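Local coordinates for protein putative gamma-glutamylcyclotransferase YkqA (Bacillus subtilis, PDB 2QIK) that probably acts as a gamma-glutamylcyclotransferase, cyclising gamma-glutamyl groups with release of 5-oxoproline, at residues K13-H18 with G113-H118; R32-L37 with E53-G58; P44-N49 with A94-M99. All coordinates share one frame; numbering follows the deposited sequence.

Contact 1: K13-H18 with G113-H118; sequences KHEKNH and GDWKEH
The Glu15 carboxylate comes obliquely upon the pyrrole side of the Trp115 indole, with the two planes 45° apart and Glu15 OE2 3.5 Å from Trp115 CD1. At the edge of the indole, in its plane, a water accepts from Trp115 NE1 at 3.1 Å and donates to Glu15 OE1, tying acid and ring together through solvent. On the loop side, Lys13 is sandwiched between two imidazoles. Its CG lies over the centre of one face of His14, 3.6 Å above the plane, and its CA sits likewise over one face of His18. The bend of Glu15 at chi2 (-74°) turns the carboxylate across the Lys116 chain, where OE2 meets its aliphatic CG at 3.5 Å. The charged ends stay 4.9 Å apart, Glu15 OE2 from Lys116 NZ, and OE2 bonds instead to Gln119. Lys116 runs extended beyond CG to place NZ 2.7 Å from Lys13 O, a hydrogen bond whose donor is tilted 28° from the carbonyl plane. The same ammonium group forms a salt bridge with Asp228, so this largely buried charge has both a carbonyl and an acid as partners. The contact thus joins the loop after strand 3-7, which carries a type I turn from Glu15 to His18, to the first turn of helix 115-122. Asp114 is the N-cap of that helix: its OD2 accepts from Glu117 N at 3.2 Å, met from above the carboxylate plane, and also pairs with Arg12. The Trp115 side chain lies about 4 Å from Gly9, part of the probable substrate-binding loop of the gamma-glutamylcyclotransferase fold. At the start of the loop segment, Lys13 NZ makes a salt bridge with Asp218.

Contact 2: R32-L37 with E53-G58; sequences RTKGSL and EGYIYG
Arg32 lies flat on Tyr55, its guanidinium and the phenol ring parallel to within 4° and their centres 3.6 Å apart. It is a cation-pi stack, with Arg32 CZ almost on the ring normal. With CG set between the backbone N and the carbonyl carbon (chi1 73°) and the chain extended to NE, the arginine also runs alongside Tyr57. There Arg32 NH1 gives an in-plane hydrogen bond of 3.0 Å to Tyr57 OH, while NE pairs with Glu86; stack, phenol and acid together would fix the rotation of the group. On the other face of the sheet, Ile56 is packed closely: its CD1 reaches 3.5 Å from Gly35 C, where a glycine lets the isoleucine lie directly against the main chain, and it also meets Thr33 CG2. Underneath runs an antiparallel ladder. Thr33 and Ile56 form its hydrogen-bonded pair, with Ile56 N to Thr33 O at 2.8 Å, and Arg32-Tyr57 and Lys34-Tyr55 are the non-hydrogen-bonded pairs on either side. Gly35 N extends the pairing to Gly54 O at 3.0 Å. Around Gly54 and the turn at Gly35 the contact is looser and wetter. Lys34 NZ and Glu53 OE2 are 4.9 Å apart and joined by a water, and another water accepts from Gly54 N and donates to Ser36 OG. After Gly35 the chain leaves the five-stranded sheet, in which strand 25-34 lies between 55-63 and 79-87, and enters the three-stranded one, where strand 36-39 lies between 44-47 and 108-110; Leu37 and Ile56 both rest on Val46.

Contact 3: P44-N49 with A94-M99; sequences PTVVFN and ALIYFM
Chi1 of -172° swings Thr45 OG1 to the side of CB opposite its own nitrogen, where Met99 N-H meets it in a bond of 2.9 Å and 163°. The Met99 side chain, a selenomethionine, crosses the threonine obliquely and then bends at chi3 to bring the methyl CE near Pro44 O. Further along, Val46 CG2 does most of the apolar work: it meets Ile96 CD1 tip to tip at 4.0 Å and comes crosswise onto Phe98 CB at 3.7 Å. The same Ile96 methyl also lies at the edge of the Phe48 ring, near its plane, opposite CZ at 4.0 Å. The two strands do not pair in one sheet. Their axes approach to 6.4 Å at an angle of 109°, and they are joined by the bond from Met99 N to the Thr45 hydroxyl and by apolar side chains. Val46 and Ile96 both touch Tyr8, a probable substrate-binding residue whose OH bonds to Tyr97 O. Each strand lies at an edge, 44-47 of the three-stranded sheet and 90-98 of the five-stranded one, and the crossing of two such strands from separate sheets is consistent with the barrel-like beta domain of gamma-glutamylcyclotransferases.

In the fold
All three contacts lie in the N-terminal AIG2-like region. Contact 1 closes the longest loop of chain, and contacts 2 and 3 fall within it, their segments alternating in the order 32-37, 44-49, 53-58, 94-99. Contacts 2 and 3 are the nearest pair, with centres about 9 Å apart, joined where Ser36 O probably accepts from Val47 N between strands 36-39 and 44-47. Contact 1 lies about 14 Å from each: Gly113 O probably bonds to Tyr57 N, and Trp115 packs on Pro44. Together they tie the five-stranded sheet, the three-stranded sheet and helix 115-122 around the Tyr8-Leu11 loop, the probable substrate-binding site.

Contact 1: K13-H18 with G113-H118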
ATOM      1  N   LYS A  13       9.324  -6.244   5.214  1.00  8.46           N
ATOM      2  CA  LYS A  13       8.999  -7.609   4.797  1.00  8.74           C
ATOM      3  C   LYS A  13       9.607  -7.860   3.445  1.00  9.05           C
ATOM      4  O   LYS A  13       9.564  -7.010   2.568  1.00  8.92           O
ATOM      5  CB  LYS A  13       7.463  -7.783   4.792  1.00 13.01           C
ATOM      6  CG  LYS A  13       6.998  -9.198   4.737  1.00 14.68           C
ATOM      7  CD  LYS A  13       5.428  -9.212   4.640  1.00 15.53           C
ATOM      8  CE  LYS A  13       4.933 -10.585   4.919  1.00 19.98           C
ATOM      9  NZ  LYS A  13       3.421 -10.632   4.828  1.00 25.52           N
ATOM     10  N   HIS A  14      10.133  -9.050   3.232  1.00  9.48           N
ATOM     11  CA  HIS A  14      10.704  -9.454   1.984  1.00 10.90           C
ATOM     12  C   HIS A  14      11.938  -8.672   1.572  1.00 13.53           C
ATOM     13  O   HIS A  14      12.377  -8.738   0.385  1.00 19.26           O
ATOM     14  CB  HIS A  14       9.708  -9.425   0.806  1.00 11.06           C
ATOM     15  CG  HIS A  14       8.457 -10.154   1.115  1.00 10.91           C
ATOM     16  ND1 HIS A  14       7.186  -9.681   1.026  1.00 13.67           N
ATOM     17  CD2 HIS A  14       8.350 -11.420   1.588  1.00 10.18           C
ATOM     18  CE1 HIS A  14       6.341 -10.614   1.445  1.00  9.98           C
ATOM     19  NE2 HIS A  14       7.023 -11.690   1.752  1.00 15.98           N
ATOM     20  N   GLU A  15      12.613  -8.063   2.530  1.00  9.72           N
ATOM     21  CA  GLU A  15      13.899  -7.416   2.249  1.00 10.19           C
ATOM     22  C   GLU A  15      14.987  -8.221   2.983  1.00  9.98           C
ATOM     23  O   GLU A  15      14.724  -9.080   3.830  1.00 10.52           O
ATOM     24  CB  GLU A  15      13.880  -5.993   2.817  1.00  8.98           C
ATOM     25  CG  GLU A  15      12.820  -5.105   2.174  1.00  8.67           C
ATOM     26  CD  GLU A  15      13.097  -4.627   0.780  1.00 10.73           C
ATOM     27  OE1 GLU A  15      14.053  -5.060   0.104  1.00 14.36           O
ATOM     28  OE2 GLU A  15      12.336  -3.731   0.352  1.00 11.37           O
ATOM     29  N   LYS A  16      16.245  -7.950   2.583  1.00 10.78           N
ATOM     30  CA  LYS A  16      17.344  -8.845   2.929  1.00 11.40           C
ATOM     31  C   LYS A  16      17.590  -9.014   4.410  1.00 10.61           C
ATOM     32  O   LYS A  16      18.123 -10.031   4.849  1.00 13.32           O
ATOM     33  CB  LYS A  16      18.601  -8.429   2.229  1.00 12.53           C
ATOM     34  CG  LYS A  16      19.130  -7.106   2.631  1.00 13.10           C
ATOM     35  CD  LYS A  16      20.365  -6.761   1.850  1.00 16.38           C
ATOM     36  CE  LYS A  16      20.899  -5.375   2.236  1.00 18.76           C
ATOM     37  NZ  LYS A  16      22.120  -4.997   1.487  1.00 22.14           N
ATOM     38  N   ASN A  17      17.253  -8.041   5.233  1.00 10.64           N
ATOM     39  CA  ASN A  17      17.456  -8.175   6.699  1.00 11.26           C
ATOM     40  C   ASN A  17      16.218  -8.482   7.502  1.00 10.68           C
ATOM     41  O   ASN A  17      16.253  -8.455   8.734  1.00 10.73           O
ATOM     42  CB  ASN A  17      18.251  -6.980   7.265  1.00 11.71           C
ATOM     43  CG  ASN A  17      19.665  -6.897   6.676  1.00 12.65           C
ATOM     44  OD1 ASN A  17      20.326  -7.915   6.532  1.00 14.95           O
ATOM     45  ND2 ASN A  17      20.105  -5.711   6.398  1.00 12.45           N
ATOM     46  N   HIS A  18      15.098  -8.758   6.830  1.00 10.39           N
ATOM     47  CA  HIS A  18      13.842  -8.916   7.549  1.00  9.70           C
ATOM     48  C   HIS A  18      13.887 -10.076   8.542  1.00 10.04           C
ATOM     49  O   HIS A  18      13.225 -10.020   9.568  1.00  8.93           O
ATOM     50  CB  HIS A  18      12.723  -9.096   6.564  1.00  9.37           C
ATOM     51  CG  HIS A  18      11.374  -9.192   7.184  1.00 10.02           C
ATOM     52  ND1 HIS A  18      10.778  -8.137   7.831  1.00 10.45           N
ATOM     53  CD2 HIS A  18      10.529 -10.231   7.324  1.00 11.14           C
ATOM     54  CE1 HIS A  18       9.597  -8.533   8.291  1.00 10.94           C
ATOM     55  NE2 HIS A  18       9.436  -9.810   8.015  1.00 11.23           N
ATOM     56  N   GLY A 113       9.471   8.659  -0.550  1.00  8.04           N
ATOM     57  CA  GLY A 113       9.583   8.270   0.804  1.00  7.28           C
ATOM     58  C   GLY A 113       9.423   6.776   1.060  1.00  6.00           C
ATOM     59  O   GLY A 113       9.326   6.346   2.215  1.00  7.02           O
ATOM     60  N   ASP A 114       9.435   5.971   0.008  1.00  6.34           N
ATOM     61  CA  ASP A 114       9.065   4.566   0.111  1.00  6.19           C
ATOM     62  C   ASP A 114      10.114   3.725  -0.564  1.00  6.27           C
ATOM     63  O   ASP A 114      10.295   3.752  -1.783  1.00  6.71           O
ATOM     64  CB  ASP A 114       7.656   4.369  -0.490  1.00  6.51           C
ATOM     65  CG  ASP A 114       7.108   2.989  -0.243  1.00  7.44           C
ATOM     66  OD1 ASP A 114       5.851   2.913  -0.091  1.00 10.06           O
ATOM     67  OD2 ASP A 114       7.866   2.002  -0.245  1.00  7.35           O
ATOM     68  N   TRP A 115      10.852   2.957   0.267  1.00  5.83           N
ATOM     69  CA  TRP A 115      11.948   2.175  -0.245  1.00  6.84           C
ATOM     70  C   TRP A 115      11.523   1.106  -1.238  1.00  6.85           C
ATOM     71  O   TRP A 115      12.219   0.850  -2.206  1.00  7.51           O
ATOM     72  CB  TRP A 115      12.681   1.535   0.968  1.00  8.55           C
ATOM     73  CG  TRP A 115      13.813   0.647   0.659  1.00 11.32           C
ATOM     74  CD1 TRP A 115      13.944  -0.692   1.032  1.00 12.37           C
ATOM     75  CD2 TRP A 115      15.028   1.026   0.171  1.00 13.84           C
ATOM     76  NE1 TRP A 115      15.128  -1.174   0.662  1.00 17.03           N
ATOM     77  CE2 TRP A 115      15.847  -0.160   0.127  1.00 12.76           C
ATOM     78  CE3 TRP A 115      15.531   2.183  -0.369  1.00 17.02           C
ATOM     79  CZ2 TRP A 115      17.143  -0.202  -0.363  1.00 17.72           C
ATOM     80  CZ3 TRP A 115      16.936   2.122  -0.830  1.00 18.68           C
ATOM     81  CH2 TRP A 115      17.654   0.978  -0.831  1.00 18.30           C
ATOM     82  N   LYS A 116      10.413   0.440  -0.961  1.00  6.97           N
ATOM     83  CA  LYS A 116       9.928  -0.563  -1.913  1.00  7.39           C
ATOM     84  C   LYS A 116       9.490   0.049  -3.219  1.00  6.84           C
ATOM     85  O   LYS A 116       9.711  -0.563  -4.277  1.00  8.02           O
ATOM     86  CB  LYS A 116       8.806  -1.371  -1.260  1.00  9.37           C
ATOM     87  CG  LYS A 116       9.142  -2.326  -0.228  1.00 11.41           C
ATOM     88  CD  LYS A 116       8.105  -3.321   0.113  1.00 13.48           C
ATOM     89  CE  LYS A 116       8.700  -4.302   1.003  1.00 14.42           C
ATOM     90  NZ  LYS A 116       7.784  -5.288   1.448  1.00 15.34           N
ATOM     91  N   GLU A 117       8.854   1.196  -3.169  1.00  6.42           N
ATOM     92  CA  GLU A 117       8.481   1.878  -4.401  1.00  7.75           C
ATOM     93  C   GLU A 117       9.746   2.264  -5.147  1.00  7.30           C
ATOM     94  O   GLU A 117       9.835   2.046  -6.362  1.00  8.37           O
ATOM     95  CB  GLU A 117       7.641   3.098  -4.040  1.00  8.07           C
ATOM     96  CG  GLU A 117       7.054   3.864  -5.240  1.00  9.50           C
ATOM     97  CD  GLU A 117       7.904   4.877  -5.889  1.00  8.58           C
ATOM     98  OE1 GLU A 117       7.466   5.376  -6.966  1.00 11.61           O
ATOM     99  OE2 GLU A 117       8.952   5.217  -5.307  1.00  9.42           O
ATOM    100  N   HIS A 118      10.780   2.692  -4.442  1.00  6.49           N
ATOM    101  CA  HIS A 118      12.024   3.072  -5.063  1.00  7.41           C
ATOM    102  C   HIS A 118      12.636   1.851  -5.723  1.00  7.03           C
ATOM    103  O   HIS A 118      13.221   1.940  -6.815  1.00  8.01           O
ATOM    104  CB  HIS A 118      12.956   3.690  -4.026  1.00  9.24           C
ATOM    105  CG  HIS A 118      14.395   3.785  -4.487  1.00 15.04           C
ATOM    106  ND1 HIS A 118      15.432   2.998  -4.025  1.00 22.65           N
ATOM    107  CD2 HIS A 118      14.941   4.664  -5.331  1.00 18.39           C
ATOM    108  CE1 HIS A 118      16.555   3.363  -4.628  1.00 20.26           C
ATOM    109  NE2 HIS A 118      16.281   4.369  -5.432  1.00 21.25           N
TER
HETATM  110  O   HOH W   1      16.736  -3.840   1.053  1.00 14.92           O

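Contact 2: R32-L37 with E53-G58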
ATOM      1  N   ARG A  32       3.415   5.456   8.182  1.00  5.84           N
ATOM      2  CA  ARG A  32       4.297   6.532   7.741  1.00  6.58           C
ATOM      3  C   ARG A  32       4.652   7.428   8.919  1.00  5.99           C
ATOM      4  O   ARG A  32       3.954   7.514   9.911  1.00  6.80           O
ATOM      5  CB  ARG A  32       3.671   7.371   6.580  1.00  7.36           C
ATOM      6  CG  ARG A  32       2.551   8.267   6.993  1.00  7.17           C
ATOM      7  CD  ARG A  32       1.930   8.969   5.819  1.00  8.43           C
ATOM      8  NE  ARG A  32       1.024  10.007   6.222  1.00  9.05           N
ATOM      9  CZ  ARG A  32       0.403  10.817   5.394  1.00  9.66           C
ATOM     10  NH1 ARG A  32       0.574  10.709   4.095  1.00 12.20           N
ATOM     11  NH2 ARG A  32      -0.336  11.767   5.890  1.00 12.43           N
ATOM     12  N   THR A  33       5.731   8.166   8.718  1.00  6.04           N
ATOM     13  CA  THR A  33       6.131   9.231   9.644  1.00  7.22           C
ATOM     14  C   THR A  33       6.718  10.382   8.859  1.00  6.29           C
ATOM     15  O   THR A  33       7.378  10.188   7.855  1.00  7.54           O
ATOM     16  CB  THR A  33       7.076   8.689  10.700  1.00  7.59           C
ATOM     17  OG1 THR A  33       7.161   9.554  11.829  1.00 10.41           O
ATOM     18  CG2 THR A  33       8.452   8.366  10.221  1.00  9.80           C
ATOM     19  N   LYS A  34       6.523  11.602   9.332  1.00  8.33           N
ATOM     20  CA  LYS A  34       6.980  12.780   8.630  1.00  7.89           C
ATOM     21  C   LYS A  34       8.535  12.807   8.666  1.00  9.16           C
ATOM     22  O   LYS A  34       9.143  12.700   9.745  1.00 10.30           O
ATOM     23  CB  LYS A  34       6.409  14.059   9.226  1.00  8.70           C
ATOM     24  CG  LYS A  34       6.903  15.289   8.478  1.00 10.69           C
ATOM     25  CD  LYS A  34       6.038  16.519   8.676  1.00  9.83           C
ATOM     26  CE  LYS A  34       4.735  16.539   7.880  1.00 11.54           C
ATOM     27  NZ  LYS A  34       3.860  17.614   8.300  1.00 10.77           N
ATOM     28  N   GLY A  35       9.145  12.975   7.492  1.00  8.42           N
ATOM     29  CA  GLY A  35      10.569  12.922   7.349  1.00  8.89           C
ATOM     30  C   GLY A  35      10.964  12.601   5.957  1.00  8.42           C
ATOM     31  O   GLY A  35      10.113  12.495   5.095  1.00 10.49           O
ATOM     32  N   SER A  36      12.274  12.454   5.715  1.00  9.14           N
ATOM     33  CA  SER A  36      12.775  12.158   4.390  1.00  9.09           C
ATOM     34  C   SER A  36      13.579  10.847   4.423  1.00  9.34           C
ATOM     35  O   SER A  36      14.262  10.557   5.372  1.00  9.63           O
ATOM     36  CB  SER A  36      13.684  13.254   3.949  1.00 10.41           C
ATOM     37  OG  SER A  36      12.982  14.462   3.740  1.00 13.86           O
ATOM     38  N   LEU A  37      13.512  10.122   3.330  1.00  9.04           N
ATOM     39  CA  LEU A  37      14.232   8.867   3.073  1.00  8.79           C
ATOM     40  C   LEU A  37      15.317   9.098   2.037  1.00  9.25           C
ATOM     41  O   LEU A  37      15.060   9.746   1.055  1.00 10.74           O
ATOM     42  CB  LEU A  37      13.217   7.853   2.530  1.00  8.13           C
ATOM     43  CG  LEU A  37      13.802   6.474   2.287  1.00  9.06           C
ATOM     44  CD1 LEU A  37      14.221   5.754   3.529  1.00 11.20           C
ATOM     45  CD2 LEU A  37      12.786   5.608   1.544  1.00  9.72           C
ATOM     46  N   GLU A  53       8.203  18.294   4.528  1.00  9.40           N
ATOM     47  CA  GLU A  53       6.799  18.356   4.128  1.00 11.19           C
ATOM     48  C   GLU A  53       6.292  17.095   3.482  1.00 10.55           C
ATOM     49  O   GLU A  53       5.284  17.130   2.803  1.00 15.53           O
ATOM     50  CB  GLU A  53       6.601  19.583   3.155  1.00 12.03           C
ATOM     51  CG  GLU A  53       7.342  20.880   3.571  1.00 12.18           C
ATOM     52  CD  GLU A  53       7.004  21.296   4.944  1.00 13.15           C
ATOM     53  OE1 GLU A  53       7.894  22.012   5.545  1.00 13.08           O
ATOM     54  OE2 GLU A  53       5.884  21.041   5.382  1.00 12.20           O
ATOM     55  N   GLY A  54       7.021  16.038   3.666  1.00  9.85           N
ATOM     56  CA  GLY A  54       6.653  14.726   3.174  1.00 10.86           C
ATOM     57  C   GLY A  54       6.897  13.644   4.200  1.00  9.08           C
ATOM     58  O   GLY A  54       7.270  13.938   5.347  1.00  8.17           O
ATOM     59  N   TYR A  55       6.725  12.411   3.783  1.00  8.35           N
ATOM     60  CA  TYR A  55       6.673  11.280   4.671  1.00  7.30           C
ATOM     61  C   TYR A  55       7.604  10.181   4.220  1.00  7.48           C
ATOM     62  O   TYR A  55       7.878   9.976   3.033  1.00  9.36           O
ATOM     63  CB  TYR A  55       5.242  10.741   4.754  1.00  8.12           C
ATOM     64  CG  TYR A  55       4.290  11.714   5.330  1.00  8.96           C
ATOM     65  CD1 TYR A  55       3.651  12.621   4.495  1.00 10.92           C
ATOM     66  CD2 TYR A  55       4.077  11.792   6.683  1.00 10.94           C
ATOM     67  CE1 TYR A  55       2.815  13.519   4.987  1.00 14.50           C
ATOM     68  CE2 TYR A  55       3.141  12.790   7.184  1.00 12.30           C
ATOM     69  CZ  TYR A  55       2.575  13.638   6.241  1.00 14.23           C
ATOM     70  OH  TYR A  55       1.695  14.684   6.656  1.00 18.86           O
ATOM     71  N   ILE A  56       8.037   9.391   5.203  1.00  6.71           N
ATOM     72  CA  ILE A  56       8.713   8.086   5.053  1.00  6.98           C
ATOM     73  C   ILE A  56       7.662   7.015   5.311  1.00  6.02           C
ATOM     74  O   ILE A  56       6.972   7.044   6.324  1.00  7.54           O
ATOM     75  CB  ILE A  56       9.800   7.918   6.138  1.00  8.07           C
ATOM     76  CG1 ILE A  56      10.822   9.037   6.073  1.00 10.03           C
ATOM     77  CG2 ILE A  56      10.495   6.546   5.990  1.00  9.23           C
ATOM     78  CD1 ILE A  56      11.339   9.448   7.454  1.00 10.47           C
ATOM     79  N   TYR A  57       7.554   6.065   4.401  1.00  6.16           N
ATOM     80  CA  TYR A  57       6.624   4.958   4.487  1.00  6.39           C
ATOM     81  C   TYR A  57       7.329   3.702   5.035  1.00  6.13           C
ATOM     82  O   TYR A  57       8.523   3.515   4.819  1.00  7.70           O
ATOM     83  CB  TYR A  57       5.957   4.685   3.144  1.00  7.13           C
ATOM     84  CG  TYR A  57       5.023   5.800   2.805  1.00  7.06           C
ATOM     85  CD1 TYR A  57       5.432   6.951   2.116  1.00  7.33           C
ATOM     86  CD2 TYR A  57       3.741   5.795   3.330  1.00  7.26           C
ATOM     87  CE1 TYR A  57       4.610   8.035   1.940  1.00  7.70           C
ATOM     88  CE2 TYR A  57       2.891   6.862   3.132  1.00  7.30           C
ATOM     89  CZ  TYR A  57       3.321   7.998   2.450  1.00  7.60           C
ATOM     90  OH  TYR A  57       2.456   9.092   2.377  1.00  9.68           O
ATOM     91  N   GLY A  58       6.607   2.897   5.779  1.00  6.38           N
ATOM     92  CA  GLY A  58       7.172   1.720   6.324  1.00  6.36           C
ATOM     93  C   GLY A  58       6.118   0.855   6.995  1.00  6.66           C
ATOM     94  O   GLY A  58       4.939   0.913   6.664  1.00  7.34           O
TER
HETATM   95  O   HOH W   2       4.886  20.159   7.865  1.00 16.50           O
HETATM   96  O   HOH W   3       9.888  15.229   3.936  1.00 20.13           O
HETATM   97  O   HOH W   4       9.542  12.170   1.958  1.00 23.98           O

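Contact 3: P44-N49 with A94-M99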
ATOM      1  N   PRO A  44      19.538   2.292   2.978  1.00 17.72           N
ATOM      2  CA  PRO A  44      18.551   3.380   3.221  1.00 15.58           C
ATOM      3  C   PRO A  44      18.764   4.063   4.608  1.00 13.44           C
ATOM      4  O   PRO A  44      19.070   3.388   5.573  1.00 15.21           O
ATOM      5  CB  PRO A  44      17.163   2.598   3.177  1.00 17.29           C
ATOM      6  CG  PRO A  44      17.519   1.194   3.219  1.00 17.81           C
ATOM      7  CD  PRO A  44      18.938   0.956   2.991  1.00 18.40           C
ATOM      8  N   THR A  45      18.504   5.360   4.719  1.00 12.76           N
ATOM      9  CA  THR A  45      18.439   5.988   6.048  1.00 12.26           C
ATOM     10  C   THR A  45      17.385   7.085   5.980  1.00 11.34           C
ATOM     11  O   THR A  45      16.961   7.507   4.940  1.00 12.51           O
ATOM     12  CB  THR A  45      19.809   6.502   6.539  1.00 13.61           C
ATOM     13  OG1 THR A  45      19.710   6.936   7.924  1.00 15.26           O
ATOM     14  CG2 THR A  45      20.314   7.724   5.679  1.00 14.89           C
ATOM     15  N   VAL A  46      17.050   7.590   7.114  1.00 12.73           N
ATOM     16  CA  VAL A  46      16.115   8.695   7.263  1.00 11.02           C
ATOM     17  C   VAL A  46      16.776   9.850   7.875  1.00 11.30           C
ATOM     18  O   VAL A  46      17.761   9.700   8.560  1.00 12.92           O
ATOM     19  CB  VAL A  46      14.909   8.261   8.099  1.00 11.41           C
ATOM     20  CG1 VAL A  46      14.186   7.181   7.301  1.00 14.18           C
ATOM     21  CG2 VAL A  46      15.279   7.821   9.573  1.00 12.14           C
ATOM     22  N   VAL A  47      16.260  11.032   7.506  1.00 10.37           N
ATOM     23  CA  VAL A  47      16.695  12.299   8.067  1.00 11.41           C
ATOM     24  C   VAL A  47      15.491  13.105   8.378  1.00  9.40           C
ATOM     25  O   VAL A  47      14.547  13.174   7.577  1.00 10.08           O
ATOM     26  CB  VAL A  47      17.571  13.060   7.044  1.00 14.13           C
ATOM     27  CG1 VAL A  47      18.031  14.430   7.534  1.00 19.14           C
ATOM     28  CG2 VAL A  47      18.788  12.147   6.677  1.00 18.26           C
ATOM     29  N   PHE A  48      15.537  13.732   9.533  1.00  9.62           N
ATOM     30  CA  PHE A  48      14.428  14.565  10.051  1.00  9.10           C
ATOM     31  C   PHE A  48      14.889  16.001  10.123  1.00 10.42           C
ATOM     32  O   PHE A  48      15.936  16.319  10.674  1.00 14.88           O
ATOM     33  CB  PHE A  48      14.052  14.099  11.422  1.00 11.04           C
ATOM     34  CG  PHE A  48      13.622  12.697  11.495  1.00 10.85           C
ATOM     35  CD1 PHE A  48      12.417  12.330  10.968  1.00 12.47           C
ATOM     36  CD2 PHE A  48      14.426  11.794  12.136  1.00 12.88           C
ATOM     37  CE1 PHE A  48      12.055  11.031  10.983  1.00 14.95           C
ATOM     38  CE2 PHE A  48      13.997  10.500  12.256  1.00 17.63           C
ATOM     39  CZ  PHE A  48      12.808  10.096  11.616  1.00 16.08           C
ATOM     40  N   ASN A  49      14.110  16.902   9.600  1.00 10.01           N
ATOM     41  CA  ASN A  49      14.357  18.326   9.746  1.00 11.63           C
ATOM     42  C   ASN A  49      13.032  19.081   9.791  1.00 11.20           C
ATOM     43  O   ASN A  49      11.972  18.598   9.409  1.00 10.23           O
ATOM     44  CB  ASN A  49      15.295  18.799   8.647  1.00 16.18           C
ATOM     45  CG  ASN A  49      14.630  19.553   7.613  1.00 18.96           C
ATOM     46  OD1 ASN A  49      13.855  19.149   7.121  1.00 21.99           O
ATOM     47  ND2 ASN A  49      14.706  20.827   7.765  1.00 23.04           N
ATOM     48  N   ALA A  94       6.661   4.688  17.977  1.00  8.03           N
ATOM     49  CA  ALA A  94       7.532   3.559  17.635  1.00  7.21           C
ATOM     50  C   ALA A  94       8.972   3.962  17.567  1.00  6.67           C
ATOM     51  O   ALA A  94       9.304   5.076  17.234  1.00  8.65           O
ATOM     52  CB  ALA A  94       7.064   2.950  16.304  1.00  8.11           C
ATOM     53  N   LEU A  95       9.857   2.980  17.803  1.00  7.71           N
ATOM     54  CA  LEU A  95      11.267   3.145  17.599  1.00  7.63           C
ATOM     55  C   LEU A  95      11.572   3.202  16.113  1.00  7.01           C
ATOM     56  O   LEU A  95      10.909   2.598  15.280  1.00  8.57           O
ATOM     57  CB  LEU A  95      11.974   1.906  18.125  1.00  8.39           C
ATOM     58  CG  LEU A  95      12.027   1.805  19.624  1.00 13.93           C
ATOM     59  CD1 LEU A  95      12.490   0.396  20.064  1.00 14.78           C
ATOM     60  CD2 LEU A  95      12.998   2.882  20.208  1.00 14.49           C
ATOM     61  N   ILE A  96      12.664   3.881  15.800  1.00  7.31           N
ATOM     62  CA  ILE A  96      13.165   3.953  14.404  1.00  7.35           C
ATOM     63  C   ILE A  96      14.680   4.061  14.484  1.00  8.48           C
ATOM     64  O   ILE A  96      15.194   4.772  15.350  1.00 10.40           O
ATOM     65  CB  ILE A  96      12.546   5.110  13.630  1.00  6.98           C
ATOM     66  CG1 ILE A  96      12.897   5.052  12.145  1.00  8.31           C
ATOM     67  CG2 ILE A  96      12.897   6.446  14.243  1.00  9.91           C
ATOM     68  CD1 ILE A  96      12.144   6.131  11.305  1.00  8.26           C
ATOM     69  N   TYR A  97      15.392   3.371  13.582  1.00  8.99           N
ATOM     70  CA  TYR A  97      16.833   3.432  13.473  1.00  9.29           C
ATOM     71  C   TYR A  97      17.216   4.405  12.393  1.00  9.92           C
ATOM     72  O   TYR A  97      16.603   4.459  11.349  1.00 11.00           O
ATOM     73  CB  TYR A  97      17.409   2.027  13.166  1.00 10.21           C
ATOM     74  CG  TYR A  97      17.385   1.085  14.355  1.00 10.54           C
ATOM     75  CD1 TYR A  97      18.503   0.898  15.136  1.00 12.68           C
ATOM     76  CD2 TYR A  97      16.237   0.411  14.711  1.00 11.05           C
ATOM     77  CE1 TYR A  97      18.482   0.034  16.250  1.00 13.94           C
ATOM     78  CE2 TYR A  97      16.197  -0.444  15.825  1.00 12.91           C
ATOM     79  CZ  TYR A  97      17.324  -0.585  16.607  1.00 13.47           C
ATOM     80  OH  TYR A  97      17.217  -1.466  17.641  1.00 16.12           O
ATOM     81  N   PHE A  98      18.329   5.091  12.602  1.00 11.35           N
ATOM     82  CA  PHE A  98      18.833   6.074  11.598  1.00 12.55           C
ATOM     83  C   PHE A  98      20.325   6.147  11.652  1.00 14.03           C
ATOM     84  O   PHE A  98      20.916   5.947  12.697  1.00 13.94           O
ATOM     85  CB  PHE A  98      18.186   7.490  11.844  1.00 14.20           C
ATOM     86  CG  PHE A  98      18.555   8.092  13.181  1.00 14.47           C
ATOM     87  CD1 PHE A  98      19.640   8.985  13.290  1.00 20.15           C
ATOM     88  CD2 PHE A  98      17.755   7.879  14.316  1.00 15.50           C
ATOM     89  CE1 PHE A  98      19.948   9.601  14.500  1.00 20.28           C
ATOM     90  CE2 PHE A  98      18.093   8.462  15.524  1.00 18.35           C
ATOM     91  CZ  PHE A  98      19.177   9.323  15.618  1.00 21.31           C
HETATM   92  N   MSE A  99      20.945   6.419  10.514  1.00 16.92           N
HETATM   93  CA  MSE A  99      22.391   6.724  10.522  1.00 25.19           C
HETATM   94  C   MSE A  99      22.522   8.210  10.194  1.00 24.59           C
HETATM   95  O   MSE A  99      22.048   8.619   9.093  1.00 28.31           O
HETATM   96  CB  MSE A  99      23.134   5.916   9.445  1.00 27.39           C
HETATM   97  CG  MSE A  99      22.509   5.491   8.095  1.00 32.57           C
HETATM   98 SE   MSE A  99      23.529   5.165   6.289  1.00 45.90          SE
HETATM   99  CE  MSE A  99      22.896   3.430   5.511  1.00 38.63           C
TER